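Local coordinates for MGS-MChE2 (Uncultured bacterium, PDB 5JD6), which probably hydrolyses ester bonds as an alpha/beta hydrolase, an esterase from a lagoon-sediment metagenome, at residues L62-V66 with G67-R71; N167-V170 with K171-I175. All blocks are in the same frame, centred on the assembly; numbering follows the deposited sequence.

Interaction 1. Residues L62-V66 with G67-R71; sequences LKTSV and GTFAR
Thr68 turns its hydroxyl back from the first turn of helix 66-80 onto the carbonyl of Lys63, OG1 donating to Lys63 O at 2.6 Å from 19° off the carbonyl plane. The torsion explains this reach: OG1 is anti to the carbonyl carbon of Thr68 and beside its backbone N (chi1 -67°). The side chain of Lys63 crosses that of Thr68 at about a right angle, its methylene CE 3.4 Å from Thr68 OG1. Ser65, at the N-cap position, brings its OG to 3.1 Å from the same Thr68 OG1, a bond that must stay tentative. Its carbonyl serves the helix more plainly: Phe69 N donates to Ser65 O at 3.2 Å, while the bond from Thr68 N is weak. This N-cap and the i to i-4 bond from Phe69 N mark the start of the helix that follows strand 47-52 in the alpha/beta hydrolase fold. The phenyl ring lies with one face over Ser65 O but offset toward the rim, so that Phe69 CD2 is 3.3 Å from Ser65 O. At the far end of the ring, Thr64 CG2 approaches Phe69 CZ obliquely at 3.7 Å. With an alanine in place of Phe69 the backbone bond could persist, but the Thr64 methyl is likely to lose its aromatic partner and the Ser65 carbonyl the ring lying against it. The start of helix 66-80 packs against two other helices: Val66 and Phe69 touch Ile96 of helix 92-103, whereas Val66 N bonds to Ser178 OG of helix 169-181, against which the Ser65 side chain also rests.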
loop_
_atom_site.group_PDB
_atom_site.type_symbol
_atom_site.label_atom_id
_atom_site.label_comp_id
_atom_site.label_asym_id
_atom_site.label_seq_id
_atom_site.Cartn_x
_atom_site.Cartn_y
_atom_site.Cartn_z
ATOM N N LEU A 62 -12.422 -0.728 19.512
ATOM C CA LEU A 62 -11.683 0.480 19.235
ATOM C C LEU A 62 -10.186 0.701 19.437
ATOM O O LEU A 62 -9.736 1.608 20.123
ATOM C CB LEU A 62 -12.503 1.699 19.615
ATOM C CG LEU A 62 -13.246 2.369 18.452
ATOM C CD1 LEU A 62 -12.676 2.030 17.079
ATOM C CD2 LEU A 62 -14.756 2.224 18.487
ATOM N N LYS A 63 -9.430 -0.137 18.778
ATOM C CA LYS A 63 -7.983 0.019 18.608
ATOM C C LYS A 63 -7.734 0.220 17.120
ATOM O O LYS A 63 -6.629 0.019 16.612
ATOM C CB LYS A 63 -7.197 -1.188 19.131
ATOM C CG LYS A 63 -6.211 -0.864 20.249
ATOM C CD LYS A 63 -5.085 -1.883 20.312
ATOM C CE LYS A 63 -4.151 -1.747 19.119
ATOM N NZ LYS A 63 -3.031 -2.726 19.173
ATOM N N THR A 64 -8.798 0.618 16.434
ATOM C CA THR A 64 -8.809 0.756 14.989
ATOM C C THR A 64 -8.218 2.092 14.562
ATOM O O THR A 64 -8.916 3.104 14.505
ATOM C CB THR A 64 -10.240 0.626 14.441
ATOM O OG1 THR A 64 -10.849 -0.560 14.968
ATOM C CG2 THR A 64 -10.226 0.550 12.929
ATOM N N SER A 65 -6.923 2.085 14.267
ATOM C CA SER A 65 -6.232 3.282 13.818
ATOM C C SER A 65 -5.169 2.927 12.788
ATOM O O SER A 65 -4.786 1.765 12.653
ATOM C CB SER A 65 -5.599 4.016 15.004
ATOM O OG SER A 65 -4.691 3.179 15.697
ATOM N N VAL A 66 -4.701 3.935 12.060
ATOM C CA VAL A 66 -3.660 3.747 11.059
ATOM C C VAL A 66 -2.375 3.264 11.726
ATOM O O VAL A 66 -1.629 2.461 11.160
ATOM C CB VAL A 66 -3.408 5.051 10.273
ATOM C CG1 VAL A 66 -2.266 4.884 9.287
ATOM C CG2 VAL A 66 -4.673 5.467 9.546
ATOM N N GLY A 67 -2.134 3.741 12.944
ATOM C CA GLY A 67 -0.982 3.320 13.721
ATOM C C GLY A 67 -1.015 1.842 14.060
ATOM O O GLY A 67 0.018 1.172 14.058
ATOM N N THR A 68 -2.210 1.332 14.348
ATOM C CA THR A 68 -2.392 -0.083 14.660
ATOM C C THR A 68 -2.101 -0.963 13.448
ATOM O O THR A 68 -1.434 -1.993 13.559
ATOM C CB THR A 68 -3.821 -0.366 15.158
ATOM O OG1 THR A 68 -4.018 0.262 16.432
ATOM C CG2 THR A 68 -4.054 -1.861 15.300
ATOM N N PHE A 69 -2.602 -0.549 12.289
ATOM C CA PHE A 69 -2.389 -1.294 11.053
ATOM C C PHE A 69 -0.908 -1.324 10.690
ATOM O O PHE A 69 -0.396 -2.338 10.214
ATOM C CB PHE A 69 -3.204 -0.684 9.914
ATOM C CG PHE A 69 -4.680 -0.611 10.195
ATOM C CD1 PHE A 69 -5.308 -1.604 10.928
ATOM C CD2 PHE A 69 -5.435 0.455 9.732
ATOM C CE1 PHE A 69 -6.665 -1.539 11.190
ATOM C CE2 PHE A 69 -6.791 0.526 9.992
ATOM C CZ PHE A 69 -7.407 -0.472 10.722
ATOM N N ALA A 70 -0.225 -0.207 10.924
ATOM C CA ALA A 70 1.208 -0.112 10.668
ATOM C C ALA A 70 1.988 -1.081 11.551
ATOM O O ALA A 70 2.896 -1.766 11.083
ATOM C CB ALA A 70 1.694 1.313 10.889
ATOM N N ARG A 71 1.627 -1.133 12.830
ATOM C CA ARG A 71 2.270 -2.051 13.765
ATOM C C ARG A 71 1.928 -3.503 13.436
ATOM O O ARG A 71 2.722 -4.408 13.690
ATOM C CB ARG A 71 1.871 -1.722 15.207
ATOM C CG ARG A 71 2.576 -0.497 15.775
ATOM C CD ARG A 71 2.264 -0.302 17.251
ATOM N NE ARG A 71 0.902 0.178 17.465
ATOM C CZ ARG A 71 0.561 1.462 17.492
ATOM N NH1 ARG A 71 1.483 2.400 17.318
ATOM N NH2 ARG A 71 -0.703 1.809 17.691
#

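Interaction 2. Residues N167-V170 with K171-I175; sequences NKLV and KTLAI
Thr172 and Lys168 are joined through a torsion: chi1 of -59° swings the Thr172 hydroxyl to the side of its own N-H, pointing it back one turn. The first torsion of Lys171 likewise places CG beside its own N (chi1 -69°), and the extended chain beyond then runs past the carbonyl of Asn167, with Lys171 CD 3.7 Å from Asn167 O. The evidence for a double grip on Lys168 is direct: its O accepts from Thr172 N at 2.9 Å and from Thr172 OG1 at 3.0 Å. These donors arrive from opposite faces of the carbonyl plane, and the hydroxyl stands above that plane, 35° out of it, away from a lone pair. The next two links repeat the i to i-4 pattern of an alpha helix. Leu173 N donates to Leu169 O at 2.8 Å, and Ala174 N to Val170 O at 2.7 Å. On the flank of the same turn, the branch point of Leu169, CG, lies 4.1 Å from one methyl of Leu173, CD1, a loose apolar contact that runs beside the bond between their backbones. Leu169 and Thr172 also touch Thr162 of helix 160-164.

Chemically, the turn is held by backbone bonds, supplemented by one threonine hydroxyl, and its two lysines direct their charge outside the segments. Lys171 NZ is hydrogen-bonded to Tyr57 O, and Lys168 makes a cation-pi contact with the Tyr57 ring. Positive charge so near the amino end of helix 169-181 would probably be unfavourable for the helix dipole, a cost that the tyrosine's carbonyl and ring may partly offset.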
loop_
_atom_site.group_PDB
_atom_site.type_symbol
_atom_site.label_atom_id
_atom_site.label_comp_id
_atom_site.label_asym_id
_atom_site.label_seq_id
_atom_site.Cartn_x
_atom_site.Cartn_y
_atom_site.Cartn_z
ATOM N N ASN A 167 -22.222 -1.863 12.619
ATOM C CA ASN A 167 -21.046 -1.790 13.475
ATOM C C ASN A 167 -19.713 -1.578 12.744
ATOM O O ASN A 167 -18.664 -1.537 13.355
ATOM C CB ASN A 167 -20.951 -3.014 14.432
ATOM C CG ASN A 167 -22.140 -3.993 14.335
ATOM O OD1 ASN A 167 -23.285 -3.634 14.539
ATOM N ND2 ASN A 167 -21.840 -5.255 14.075
ATOM N N LYS A 168 -19.752 -1.418 11.432
ATOM C CA LYS A 168 -18.524 -1.336 10.647
ATOM C C LYS A 168 -18.350 0.100 10.176
ATOM O O LYS A 168 -17.248 0.543 9.848
ATOM C CB LYS A 168 -18.582 -2.307 9.462
ATOM C CG LYS A 168 -17.421 -2.225 8.483
ATOM C CD LYS A 168 -17.663 -3.098 7.259
ATOM C CE LYS A 168 -17.637 -4.574 7.614
ATOM N NZ LYS A 168 -17.779 -5.424 6.402
ATOM N N LEU A 169 -19.468 0.816 10.157
ATOM C CA LEU A 169 -19.488 2.236 9.850
ATOM C C LEU A 169 -18.640 3.005 10.853
ATOM O O LEU A 169 -17.873 3.892 10.479
ATOM C CB LEU A 169 -20.926 2.754 9.854
ATOM C CG LEU A 169 -21.153 4.247 9.631
ATOM C CD1 LEU A 169 -20.430 4.722 8.384
ATOM C CD2 LEU A 169 -22.641 4.532 9.529
ATOM N N VAL A 170 -18.780 2.651 12.127
ATOM C CA VAL A 170 -18.017 3.293 13.191
ATOM C C VAL A 170 -16.526 3.053 12.997
ATOM O O VAL A 170 -15.711 3.950 13.207
ATOM C CB VAL A 170 -18.429 2.779 14.581
ATOM C CG1 VAL A 170 -17.956 3.743 15.658
ATOM C CG2 VAL A 170 -19.933 2.597 14.653
ATOM N N LYS A 171 -16.178 1.838 12.589
ATOM C CA LYS A 171 -14.787 1.476 12.355
ATOM C C LYS A 171 -14.226 2.222 11.149
ATOM O O LYS A 171 -13.089 2.690 11.179
ATOM C CB LYS A 171 -14.654 -0.037 12.168
ATOM C CG LYS A 171 -14.919 -0.826 13.443
ATOM C CD LYS A 171 -15.042 -2.317 13.176
ATOM C CE LYS A 171 -15.377 -3.074 14.453
ATOM N NZ LYS A 171 -15.701 -4.503 14.190
ATOM N N THR A 172 -15.028 2.340 10.095
ATOM C CA THR A 172 -14.640 3.120 8.923
ATOM C C THR A 172 -14.444 4.583 9.307
ATOM O O THR A 172 -13.478 5.225 8.890
ATOM C CB THR A 172 -15.688 3.024 7.799
ATOM O OG1 THR A 172 -15.856 1.654 7.415
ATOM C CG2 THR A 172 -15.249 3.833 6.588
ATOM N N LEU A 173 -15.368 5.102 10.110
ATOM C CA LEU A 173 -15.262 6.461 10.623
ATOM C C LEU A 173 -14.042 6.605 11.527
ATOM O O LEU A 173 -13.365 7.631 11.511
ATOM C CB LEU A 173 -16.530 6.851 11.384
ATOM C CG LEU A 173 -17.780 7.103 10.539
ATOM C CD1 LEU A 173 -19.002 7.234 11.430
ATOM C CD2 LEU A 173 -17.603 8.346 9.682
ATOM N N ALA A 174 -13.770 5.567 12.312
ATOM C CA ALA A 174 -12.609 5.554 13.194
ATOM C C ALA A 174 -11.313 5.592 12.391
ATOM O O ALA A 174 -10.367 6.285 12.765
ATOM C CB ALA A 174 -12.639 4.329 14.094
ATOM N N ILE A 175 -11.278 4.847 11.288
ATOM C CA ILE A 175 -10.108 4.817 10.414
ATOM C C ILE A 175 -9.866 6.174 9.767
ATOM O O ILE A 175 -8.748 6.690 9.788
ATOM C CB ILE A 175 -10.250 3.758 9.301
ATOM C CG1 ILE A 175 -10.276 2.352 9.896
ATOM C CG2 ILE A 175 -9.107 3.871 8.306
ATOM C CD1 ILE A 175 -10.595 1.268 8.888
#

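Overall arrangement
Interaction 1 and interaction 2 meet side by side, their centres about 12 Å apart. Three apolar approaches give the evidence: Thr64 CG2 to Ile175 CG1 at 3.5 Å, Leu62 CD1 to Ala174 CB at 3.8 Å and Phe69 CE2 to Ile175 CG1 at 3.9 Å. Ala174 and Ile175 of helix 169-181 thus pack on the loop leading into helix 66-80 and on its first turn. The centre of interaction 1 lies about 15 Å from the centre of the chain, that of interaction 2 about 20 Å, at the surface. The side chain of Phe69 comes near, without touching, the probable nucleophile elbow of the esterase, a GxSxG sequence, whereas residues 167-175 belong to a more peripheral part of the fold.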